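Putative dihydrodipicolinate synthase (PDB 2PCQ) belongs to the dihydrodipicolinate synthetase family of TIM-barrel proteins and assembles from four chains. Local coordinates at residues A[122-127]-A[150-155]. Residues are numbered along the deposited sequence; the frame is centred on the assembly and turned at random.
Sequences FLYHVP and GIKDSS
Tyr124 OH accepts two hydrogen bonds: from Lys152 NZ across the contact, at 2.6 Å, and from the backbone N of Ser40. With chi1 175° and every later torsion extended, the Lys152 chain runs alongside the phenol, bringing CD to 3.4 Å from Tyr124 CE2 and NZ to the hydroxyl. Val126 CG1 lies over one face of the Tyr124 ring, towards its rim. Beneath these side chains, four nearly straight backbone bonds join the parallel strands 121-125 and 148-153, the last from Ser154 N, just past the end of its strand, to His125 O at 2.8 Å. Beside Leu123 and Ile151, His125 and Asp153 point the same way, with imidazole and carboxylate planes 84° apart and Asp153 OD1 3.5 Å from His125 CD2. Pro127 CD covers the imidazole centre. Asp153 OD1 also accepts from Ser155 N in an Asx turn and from Ser155 OG, while OD2 meets Arg160 and Tyr164. The pair thus exemplifies adjacent TIM-barrel strands: Tyr124 and Lys152 turn inwards to Leu36 and Leu93, Ile151 and Asp153 outwards to helix 158-167, between flanking strands 91-94 and 172-175.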
ATOM      1  N   PHE A 122      16.424  17.884 -14.254  1.00 17.01           N
ATOM      2  CA  PHE A 122      15.777  17.944 -12.951  1.00 17.98           C
ATOM      3  C   PHE A 122      15.272  16.523 -12.735  1.00 17.35           C
ATOM      4  O   PHE A 122      14.846  15.866 -13.685  1.00 14.81           O
ATOM      5  CB  PHE A 122      14.573  18.888 -12.983  1.00 17.97           C
ATOM      6  CG  PHE A 122      14.933  20.344 -12.890  1.00 18.60           C
ATOM      7  CD1 PHE A 122      15.012  20.971 -11.652  1.00 18.10           C
ATOM      8  CD2 PHE A 122      15.181  21.091 -14.040  1.00 18.10           C
ATOM      9  CE1 PHE A 122      15.326  22.324 -11.554  1.00 19.35           C
ATOM     10  CE2 PHE A 122      15.496  22.441 -13.956  1.00 21.13           C
ATOM     11  CZ  PHE A 122      15.568  23.061 -12.709  1.00 19.73           C
ATOM     12  N   LEU A 123      15.340  16.040 -11.501  1.00 16.27           N
ATOM     13  CA  LEU A 123      14.830  14.714 -11.200  1.00 15.93           C
ATOM     14  C   LEU A 123      13.312  14.899 -11.210  1.00 16.35           C
ATOM     15  O   LEU A 123      12.812  15.961 -10.830  1.00 14.88           O
ATOM     16  CB  LEU A 123      15.316  14.253  -9.821  1.00 14.07           C
ATOM     17  CG  LEU A 123      16.839  14.234  -9.633  1.00 17.92           C
ATOM     18  CD1 LEU A 123      17.181  13.658  -8.268  1.00 12.86           C
ATOM     19  CD2 LEU A 123      17.487  13.403 -10.740  1.00 11.64           C
ATOM     20  N   TYR A 124      12.582  13.883 -11.662  1.00 14.15           N
ATOM     21  CA  TYR A 124      11.129  13.976 -11.740  1.00 13.29           C
ATOM     22  C   TYR A 124      10.472  12.910 -10.877  1.00 12.91           C
ATOM     23  O   TYR A 124      10.444  11.736 -11.239  1.00 14.46           O
ATOM     24  CB  TYR A 124      10.679  13.818 -13.198  1.00 12.81           C
ATOM     25  CG  TYR A 124       9.325  14.420 -13.525  1.00 15.14           C
ATOM     26  CD1 TYR A 124       8.942  14.620 -14.849  1.00 15.93           C
ATOM     27  CD2 TYR A 124       8.444  14.828 -12.518  1.00 14.97           C
ATOM     28  CE1 TYR A 124       7.727  15.220 -15.171  1.00 16.88           C
ATOM     29  CE2 TYR A 124       7.221  15.428 -12.828  1.00 16.55           C
ATOM     30  CZ  TYR A 124       6.873  15.624 -14.160  1.00 19.91           C
ATOM     31  OH  TYR A 124       5.692  16.254 -14.491  1.00 18.28           O
ATOM     32  N   HIS A 125       9.948  13.329  -9.731  1.00 13.46           N
ATOM     33  CA  HIS A 125       9.282  12.412  -8.814  1.00 11.23           C
ATOM     34  C   HIS A 125       7.772  12.644  -8.864  1.00 12.45           C
ATOM     35  O   HIS A 125       7.259  13.592  -8.270  1.00 11.95           O
ATOM     36  CB  HIS A 125       9.795  12.630  -7.389  1.00 12.29           C
ATOM     37  CG  HIS A 125       9.211  11.687  -6.382  1.00 14.69           C
ATOM     38  ND1 HIS A 125       9.249  10.316  -6.532  1.00 13.27           N
ATOM     39  CD2 HIS A 125       8.590  11.916  -5.200  1.00 11.14           C
ATOM     40  CE1 HIS A 125       8.678   9.743  -5.488  1.00 12.38           C
ATOM     41  NE2 HIS A 125       8.270  10.691  -4.664  1.00 16.51           N
ATOM     42  N   VAL A 126       7.067  11.777  -9.582  1.00 11.49           N
ATOM     43  CA  VAL A 126       5.618  11.884  -9.708  1.00 11.86           C
ATOM     44  C   VAL A 126       5.042  10.465  -9.589  1.00 14.10           C
ATOM     45  O   VAL A 126       4.468   9.924 -10.532  1.00 15.11           O
ATOM     46  CB  VAL A 126       5.243  12.587 -11.069  1.00 11.51           C
ATOM     47  CG1 VAL A 126       5.883  11.855 -12.245  1.00 13.20           C
ATOM     48  CG2 VAL A 126       3.729  12.681 -11.229  1.00  9.58           C
ATOM     49  N   PRO A 127       5.184   9.854  -8.394  1.00 13.47           N
ATOM     50  CA  PRO A 127       4.723   8.499  -8.066  1.00 15.86           C
ATOM     51  C   PRO A 127       3.261   8.171  -8.350  1.00 16.95           C
ATOM     52  O   PRO A 127       2.924   7.017  -8.600  1.00 13.96           O
ATOM     53  CB  PRO A 127       5.078   8.358  -6.583  1.00 12.92           C
ATOM     54  CG  PRO A 127       4.963   9.761  -6.076  1.00 12.39           C
ATOM     55  CD  PRO A 127       5.645  10.548  -7.177  1.00 10.69           C
ATOM     56  N   GLY A 150      18.113  20.104  -9.972  1.00 20.56           N
ATOM     57  CA  GLY A 150      17.214  20.041  -8.840  1.00 17.43           C
ATOM     58  C   GLY A 150      16.186  18.953  -9.036  1.00 18.07           C
ATOM     59  O   GLY A 150      16.470  17.926  -9.652  1.00 14.17           O
ATOM     60  N   ILE A 151      14.980  19.180  -8.534  1.00 16.97           N
ATOM     61  CA  ILE A 151      13.943  18.177  -8.653  1.00 15.21           C
ATOM     62  C   ILE A 151      12.536  18.752  -8.685  1.00 15.64           C
ATOM     63  O   ILE A 151      12.252  19.764  -8.044  1.00 16.78           O
ATOM     64  CB  ILE A 151      14.025  17.190  -7.468  1.00 12.38           C
ATOM     65  CG1 ILE A 151      13.013  16.055  -7.635  1.00 16.81           C
ATOM     66  CG2 ILE A 151      13.744  17.932  -6.162  1.00 14.27           C
ATOM     67  CD1 ILE A 151      13.178  14.940  -6.606  1.00  9.88           C
ATOM     68  N   LYS A 152      11.669  18.127  -9.471  1.00 14.32           N
ATOM     69  CA  LYS A 152      10.269  18.515  -9.495  1.00 12.83           C
ATOM     70  C   LYS A 152       9.638  17.369  -8.712  1.00 15.02           C
ATOM     71  O   LYS A 152       9.718  16.206  -9.124  1.00 12.74           O
ATOM     72  CB  LYS A 152       9.679  18.538 -10.904  1.00 10.84           C
ATOM     73  CG  LYS A 152       8.176  18.835 -10.880  1.00 15.64           C
ATOM     74  CD  LYS A 152       7.506  18.738 -12.246  1.00 15.22           C
ATOM     75  CE  LYS A 152       5.989  18.864 -12.090  1.00 14.22           C
ATOM     76  NZ  LYS A 152       5.244  18.573 -13.347  1.00 21.20           N
ATOM     77  N   ASP A 153       9.036  17.697  -7.577  1.00 13.81           N
ATOM     78  CA  ASP A 153       8.408  16.698  -6.730  1.00 15.26           C
ATOM     79  C   ASP A 153       6.896  16.921  -6.730  1.00 14.45           C
ATOM     80  O   ASP A 153       6.404  17.905  -6.173  1.00 13.78           O
ATOM     81  CB  ASP A 153       8.961  16.816  -5.307  1.00 13.69           C
ATOM     82  CG  ASP A 153       8.626  15.616  -4.446  1.00 16.85           C
ATOM     83  OD1 ASP A 153       7.463  15.166  -4.478  1.00 14.08           O
ATOM     84  OD2 ASP A 153       9.524  15.131  -3.725  1.00 17.52           O
ATOM     85  N   SER A 154       6.164  16.000  -7.349  1.00 13.51           N
ATOM     86  CA  SER A 154       4.710  16.103  -7.432  1.00 14.36           C
ATOM     87  C   SER A 154       3.983  15.239  -6.409  1.00 13.91           C
ATOM     88  O   SER A 154       2.753  15.224  -6.376  1.00 11.61           O
ATOM     89  CB  SER A 154       4.235  15.695  -8.832  1.00 13.78           C
ATOM     90  OG  SER A 154       4.898  16.434  -9.840  1.00 14.58           O
ATOM     91  N   SER A 155       4.737  14.532  -5.570  1.00 14.03           N
ATOM     92  CA  SER A 155       4.150  13.624  -4.581  1.00 12.70           C
ATOM     93  C   SER A 155       3.187  14.226  -3.564  1.00 16.14           C
ATOM     94  O   SER A 155       2.256  13.555  -3.124  1.00 17.62           O
ATOM     95  CB  SER A 155       5.255  12.888  -3.816  1.00 11.68           C
ATOM     96  OG  SER A 155       5.932  13.772  -2.942  1.00 14.72           O
TER